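Local coordinates for protein B (Streptococcus agalactiae, PDB 5H6I) that acts as the secreted CAMP factor, a pore-forming toxin with membrane-permeabilizing activity, and belongs to the bacterial Fc-binding proteins, which bind IgG, at residues N118-A123 with P166-T171; T192-V197 with K204-L209. One frame throughout, in Å; residues are numbered along the deposited sequence.

Interaction 1 (N118-A123 with P166-T171); sequences NKVSQA and PDLKPT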
loop_
_atom_site.group_PDB
_atom_site.type_symbol
_atom_site.label_atom_id
_atom_site.label_comp_id
_atom_site.label_asym_id
_atom_site.label_seq_id
_atom_site.Cartn_x
_atom_site.Cartn_y
_atom_site.Cartn_z
ATOM N N ASN A 118 -0.452 -2.292 13.639
ATOM C CA ASN A 118 -0.305 -2.970 14.921
ATOM C C ASN A 118 -1.344 -4.060 15.144
ATOM O O ASN A 118 -1.336 -4.696 16.203
ATOM C CB ASN A 118 -0.382 -1.956 16.067
ATOM C CG ASN A 118 0.655 -0.861 15.947
ATOM O OD1 ASN A 118 1.704 -1.048 15.333
ATOM N ND2 ASN A 118 0.365 0.294 16.535
ATOM N N LYS A 119 -2.231 -4.293 14.182
ATOM C CA LYS A 119 -3.300 -5.260 14.359
ATOM C C LYS A 119 -2.795 -6.681 14.132
ATOM O O LYS A 119 -1.716 -6.909 13.578
ATOM C CB LYS A 119 -4.455 -4.964 13.402
ATOM C CG LYS A 119 -5.204 -3.681 13.710
ATOM C CD LYS A 119 -5.850 -3.741 15.082
ATOM C CE LYS A 119 -6.596 -2.455 15.393
ATOM N NZ LYS A 119 -7.186 -2.476 16.760
ATOM N N VAL A 120 -3.600 -7.647 14.571
ATOM C CA VAL A 120 -3.336 -9.053 14.288
ATOM C C VAL A 120 -3.533 -9.280 12.795
ATOM O O VAL A 120 -4.091 -8.427 12.095
ATOM C CB VAL A 120 -4.241 -9.980 15.120
ATOM C CG1 VAL A 120 -3.844 -9.928 16.588
ATOM C CG2 VAL A 120 -5.701 -9.598 14.943
ATOM N N SER A 121 -3.081 -10.436 12.300
ATOM C CA SER A 121 -3.083 -10.680 10.861
ATOM C C SER A 121 -4.488 -10.645 10.272
ATOM O O SER A 121 -4.657 -10.302 9.097
ATOM C CB SER A 121 -2.419 -12.024 10.561
ATOM O OG SER A 121 -1.095 -12.061 11.063
ATOM N N GLN A 122 -5.507 -10.976 11.070
ATOM C CA GLN A 122 -6.858 -11.105 10.532
ATOM C C GLN A 122 -7.419 -9.773 10.050
ATOM O O GLN A 122 -8.256 -9.754 9.140
ATOM C CB GLN A 122 -7.785 -11.717 11.581
ATOM C CG GLN A 122 -9.043 -12.337 10.997
ATOM C CD GLN A 122 -8.734 -13.424 9.986
ATOM O OE1 GLN A 122 -7.864 -14.266 10.211
ATOM N NE2 GLN A 122 -9.443 -13.407 8.864
ATOM N N ALA A 123 -6.980 -8.658 10.637
ATOM C CA ALA A 123 -7.513 -7.357 10.243
ATOM C C ALA A 123 -7.171 -7.038 8.793
ATOM O O ALA A 123 -8.050 -6.685 7.998
ATOM C CB ALA A 123 -6.985 -6.268 11.176
ATOM N N PRO A 166 -8.007 -7.059 17.873
ATOM C CA PRO A 166 -6.965 -6.919 18.897
ATOM C C PRO A 166 -5.623 -6.537 18.292
ATOM O O PRO A 166 -5.288 -6.913 17.167
ATOM C CB PRO A 166 -6.901 -8.313 19.540
ATOM C CG PRO A 166 -8.108 -9.050 19.043
ATOM C CD PRO A 166 -8.441 -8.456 17.719
ATOM N N ASP A 167 -4.853 -5.774 19.064
ATOM C CA ASP A 167 -3.493 -5.436 18.683
ATOM C C ASP A 167 -2.554 -6.602 18.980
ATOM O O ASP A 167 -2.867 -7.505 19.760
ATOM C CB ASP A 167 -3.013 -4.186 19.422
ATOM C CG ASP A 167 -3.727 -2.927 18.969
ATOM O OD1 ASP A 167 -4.115 -2.857 17.785
ATOM O OD2 ASP A 167 -3.895 -2.007 19.797
ATOM N N LEU A 168 -1.389 -6.574 18.341
ATOM C CA LEU A 168 -0.372 -7.585 18.586
ATOM C C LEU A 168 0.321 -7.324 19.917
ATOM O O LEU A 168 0.669 -6.185 20.241
ATOM C CB LEU A 168 0.660 -7.599 17.459
ATOM C CG LEU A 168 0.247 -8.220 16.123
ATOM C CD1 LEU A 168 1.169 -7.748 15.010
ATOM C CD2 LEU A 168 0.246 -9.737 16.215
ATOM N N LYS A 169 0.511 -8.388 20.691
ATOM C CA LYS A 169 1.281 -8.274 21.917
ATOM C C LYS A 169 2.761 -8.100 21.580
ATOM O O LYS A 169 3.212 -8.504 20.504
ATOM C CB LYS A 169 1.087 -9.511 22.790
ATOM C CG LYS A 169 -0.220 -9.528 23.568
ATOM C CD LYS A 169 -0.369 -10.818 24.359
ATOM C CE LYS A 169 -0.739 -11.982 23.458
ATOM N NZ LYS A 169 -2.128 -11.856 22.938
ATOM N N PRO A 170 3.542 -7.489 22.476
ATOM C CA PRO A 170 4.987 -7.381 22.218
ATOM C C PRO A 170 5.666 -8.730 22.072
ATOM O O PRO A 170 6.708 -8.825 21.410
ATOM C CB PRO A 170 5.507 -6.609 23.439
ATOM C CG PRO A 170 4.317 -5.871 23.956
ATOM C CD PRO A 170 3.147 -6.775 23.703
ATOM N N THR A 171 5.100 -9.782 22.662
ATOM C CA THR A 171 5.634 -11.130 22.536
ATOM C C THR A 171 5.092 -11.875 21.323
ATOM O O THR A 171 5.596 -12.957 21.005
ATOM C CB THR A 171 5.330 -11.938 23.803
ATOM O OG1 THR A 171 3.962 -11.744 24.180
ATOM C CG2 THR A 171 6.231 -11.492 24.945
#

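Interaction 2 (T192-V197 with K204-L209); sequences TRDKKV and KVYNTL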
loop_
_atom_site.group_PDB
_atom_site.type_symbol
_atom_site.label_atom_id
_atom_site.label_comp_id
_atom_site.label_asym_id
_atom_site.label_seq_id
_atom_site.Cartn_x
_atom_site.Cartn_y
_atom_site.Cartn_z
ATOM N N THR A 192 20.895 8.219 4.430
ATOM C CA THR A 192 21.798 9.063 5.206
ATOM C C THR A 192 23.234 8.559 5.142
ATOM O O THR A 192 24.176 9.352 5.272
ATOM C CB THR A 192 21.325 9.138 6.659
ATOM O OG1 THR A 192 19.910 9.358 6.690
ATOM C CG2 THR A 192 22.022 10.275 7.395
ATOM N N ARG A 193 23.425 7.254 4.941
ATOM C CA ARG A 193 24.775 6.708 4.838
ATOM C C ARG A 193 25.480 7.218 3.587
ATOM O O ARG A 193 26.631 7.665 3.649
ATOM C CB ARG A 193 24.720 5.180 4.841
ATOM C CG ARG A 193 26.044 4.502 4.557
ATOM C CD ARG A 193 25.826 3.130 3.946
ATOM N NE ARG A 193 25.096 3.205 2.684
ATOM C CZ ARG A 193 24.551 2.158 2.073
ATOM N NH1 ARG A 193 24.653 0.949 2.606
ATOM N NH2 ARG A 193 23.905 2.320 0.926
ATOM N N ASP A 194 24.802 7.162 2.440
ATOM C CA ASP A 194 25.403 7.603 1.188
ATOM C C ASP A 194 25.539 9.116 1.096
ATOM O O ASP A 194 26.241 9.601 0.202
ATOM C CB ASP A 194 24.584 7.084 0.005
ATOM C CG ASP A 194 24.552 5.569 -0.060
ATOM O OD1 ASP A 194 25.514 4.934 0.419
ATOM O OD2 ASP A 194 23.566 5.015 -0.590
ATOM N N LYS A 195 24.896 9.867 1.988
ATOM C CA LYS A 195 24.973 11.322 1.973
ATOM C C LYS A 195 25.861 11.892 3.069
ATOM O O LYS A 195 26.464 12.951 2.871
ATOM C CB LYS A 195 23.570 11.929 2.107
ATOM C CG LYS A 195 23.025 12.535 0.824
ATOM C CD LYS A 195 22.486 11.464 -0.110
ATOM C CE LYS A 195 22.238 12.023 -1.502
ATOM N NZ LYS A 195 21.234 13.123 -1.491
ATOM N N LYS A 196 25.961 11.216 4.214
ATOM C CA LYS A 196 26.696 11.736 5.355
ATOM C C LYS A 196 27.856 10.859 5.805
ATOM O O LYS A 196 28.617 11.282 6.681
ATOM C CB LYS A 196 25.750 11.945 6.549
ATOM C CG LYS A 196 25.313 13.386 6.771
ATOM C CD LYS A 196 24.191 13.780 5.825
ATOM C CE LYS A 196 23.811 15.243 6.001
ATOM N NZ LYS A 196 23.422 15.551 7.406
ATOM N N VAL A 197 28.018 9.659 5.245
ATOM C CA VAL A 197 29.015 8.720 5.749
ATOM C C VAL A 197 29.917 8.230 4.622
ATOM O O VAL A 197 31.124 8.049 4.818
ATOM C CB VAL A 197 28.340 7.531 6.460
ATOM C CG1 VAL A 197 29.376 6.511 6.909
ATOM C CG2 VAL A 197 27.518 8.015 7.647
ATOM N N LYS A 204 36.218 2.256 7.442
ATOM C CA LYS A 204 35.863 1.329 8.513
ATOM C C LYS A 204 34.577 1.750 9.211
ATOM O O LYS A 204 33.829 0.896 9.701
ATOM C CB LYS A 204 37.013 1.210 9.517
ATOM C CG LYS A 204 37.219 2.425 10.407
ATOM C CD LYS A 204 38.601 2.412 11.041
ATOM C CE LYS A 204 38.842 1.130 11.824
ATOM N NZ LYS A 204 38.158 1.146 13.148
ATOM N N VAL A 205 34.297 3.055 9.261
ATOM C CA VAL A 205 33.009 3.518 9.765
ATOM C C VAL A 205 31.894 3.117 8.808
ATOM O O VAL A 205 30.829 2.648 9.232
ATOM C CB VAL A 205 33.050 5.040 9.994
ATOM C CG1 VAL A 205 31.645 5.610 10.083
ATOM C CG2 VAL A 205 33.845 5.366 11.250
ATOM N N TYR A 206 32.124 3.283 7.504
ATOM C CA TYR A 206 31.160 2.827 6.507
ATOM C C TYR A 206 30.946 1.321 6.597
ATOM O O TYR A 206 29.822 0.834 6.432
ATOM C CB TYR A 206 31.635 3.224 5.108
ATOM C CG TYR A 206 30.748 2.751 3.974
ATOM C CD1 TYR A 206 30.938 1.504 3.387
ATOM C CD2 TYR A 206 29.731 3.557 3.480
ATOM C CE1 TYR A 206 30.131 1.070 2.352
ATOM C CE2 TYR A 206 28.922 3.132 2.442
ATOM C CZ TYR A 206 29.125 1.889 1.882
ATOM O OH TYR A 206 28.320 1.463 0.851
ATOM N N ASN A 207 32.017 0.568 6.860
ATOM C CA ASN A 207 31.909 -0.886 6.918
ATOM C C ASN A 207 31.098 -1.337 8.127
ATOM O O ASN A 207 30.269 -2.248 8.019
ATOM C CB ASN A 207 33.303 -1.512 6.942
ATOM C CG ASN A 207 33.306 -2.952 6.466
ATOM O OD1 ASN A 207 32.253 -3.540 6.222
ATOM N ND2 ASN A 207 34.494 -3.527 6.334
ATOM N N THR A 208 31.323 -0.715 9.289
ATOM C CA THR A 208 30.596 -1.115 10.489
ATOM C C THR A 208 29.117 -0.764 10.385
ATOM O O THR A 208 28.260 -1.518 10.861
ATOM C CB THR A 208 31.214 -0.464 11.728
ATOM O OG1 THR A 208 31.281 0.956 11.544
ATOM C CG2 THR A 208 32.613 -1.010 11.978
ATOM N N LEU A 209 28.796 0.376 9.769
ATOM C CA LEU A 209 27.394 0.739 9.584
ATOM C C LEU A 209 26.711 -0.203 8.601
ATOM O O LEU A 209 25.545 -0.570 8.791
ATOM C CB LEU A 209 27.282 2.187 9.107
ATOM C CG LEU A 209 25.875 2.684 8.761
ATOM C CD1 LEU A 209 24.914 2.451 9.921
ATOM C CD2 LEU A 209 25.902 4.154 8.370
#

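Interaction 1 (N118-A123 with P166-T171)
Lys-119 and Asp-167 face each other in a single beta bridge, their CA atoms 4.3 Å apart. It has the bonding pattern of an antiparallel non-hydrogen-bonded pair, though the backbones cross at a wide angle. Two backbone bonds flank the pair. Leu-168 N gives to Asn-118 O at 2.8 Å, with an N-H...O angle of 163°. Val-120 N gives to Pro-166 O at 3.2 Å and is more bent. The bridge does not extend into a sheet.

Leu-168 lies along the carbonyls of the other segment. Its CB is 3.7 Å from Asn-118 O. Chi1 (-75°) sets CG beside its own backbone N and near Lys-119 O. Chi2 (161°) then splits the methyls. CD1 meets Lys-119 O at 3.3 Å. CD2 turns to Val-120, 4.1 Å from CG1 and equally near CA.

Val-120 straddles Pro-166 O with both methyls, and its CG2 also reaches the proline ring at CD. The Lys-119 chain bends at chi2 and then runs straight to its amine. NZ reaches Asp-167 OD1 in a weak salt bridge of 3.3 Å, and CD passes the same oxygen as closely. The stronger hold on NZ is the carbonyl of Tyr-165, just beyond helix 145-163. Leu-163, at the helix end, takes another bond.

Asn-118 to Val-120 fall in region 57-120, which binds the IgG constant region. The bridge joins the turn leading into helix 121-139 to the loop that leaves helix 145-163 for helix 179-196. Leu-168 also touches Val-227 at the start of helix 227-245.

Interaction 2 (T192-V197 with K204-L209)
Arg-193 and Tyr-206 meet between two helix segments that run almost exactly antiparallel, at 174°, with their axes 11.4 Å apart. The link is mainly by side chains. Arg-193 has CG anti to its own backbone nitrogen (chi1 172°), which carries the chain across to the tyrosine. Its CD lies 3.4 Å from Tyr-206 CE2 and comes in obliquely to the ring. Tyr-206 OH sits over the centre of one guanidinium face, and the two planes are 36° apart.

Asp-194 grips this group side-on from the same helix. Arg-193 NE meets Asp-194 OD1 from well above the carboxylate plane, at 2.9 Å. Arg-193 NH2 meets Asp-194 OD2 nearly straight at 3.1 Å, in the guanidinium plane. With Arg-193 NH1 on Asn-210 OD1, these bonds restrain the guanidinium's rotation. A sulfate ion, probably from the crystallisation liquor, lies about 3 Å from the Arg-193 side chain.

The apolar side is made by Val-197, Val-205 and Leu-209. Val-197 CG1 is 4.0 Å from Val-205 CG1, and its CG2 is 4.2 Å from Leu-209 CD2.

Helices 179-196 and 203-220, here within repeats 189-199 and 200-210, form an antiparallel hairpin packed on helix 227-245 as a three-helix bundle.

The two contacts share no helix directly and lie well apart, with centres 35 Å from each other and nearest atoms about 23 Å. Interaction 1 is a surface contact between loops at the ends of helices, and backbone bonds do most of the holding. Interaction 2 is partly buried. It joins neighbouring helices mainly through side chains, with an apolar patch beside an ion-paired arginine. The loop in interaction 1 runs on to helix 179-196, whose far end takes part in interaction 2. Helix 227-245 touches both: its start meets 166-171, and its end packs on both segments of interaction 2.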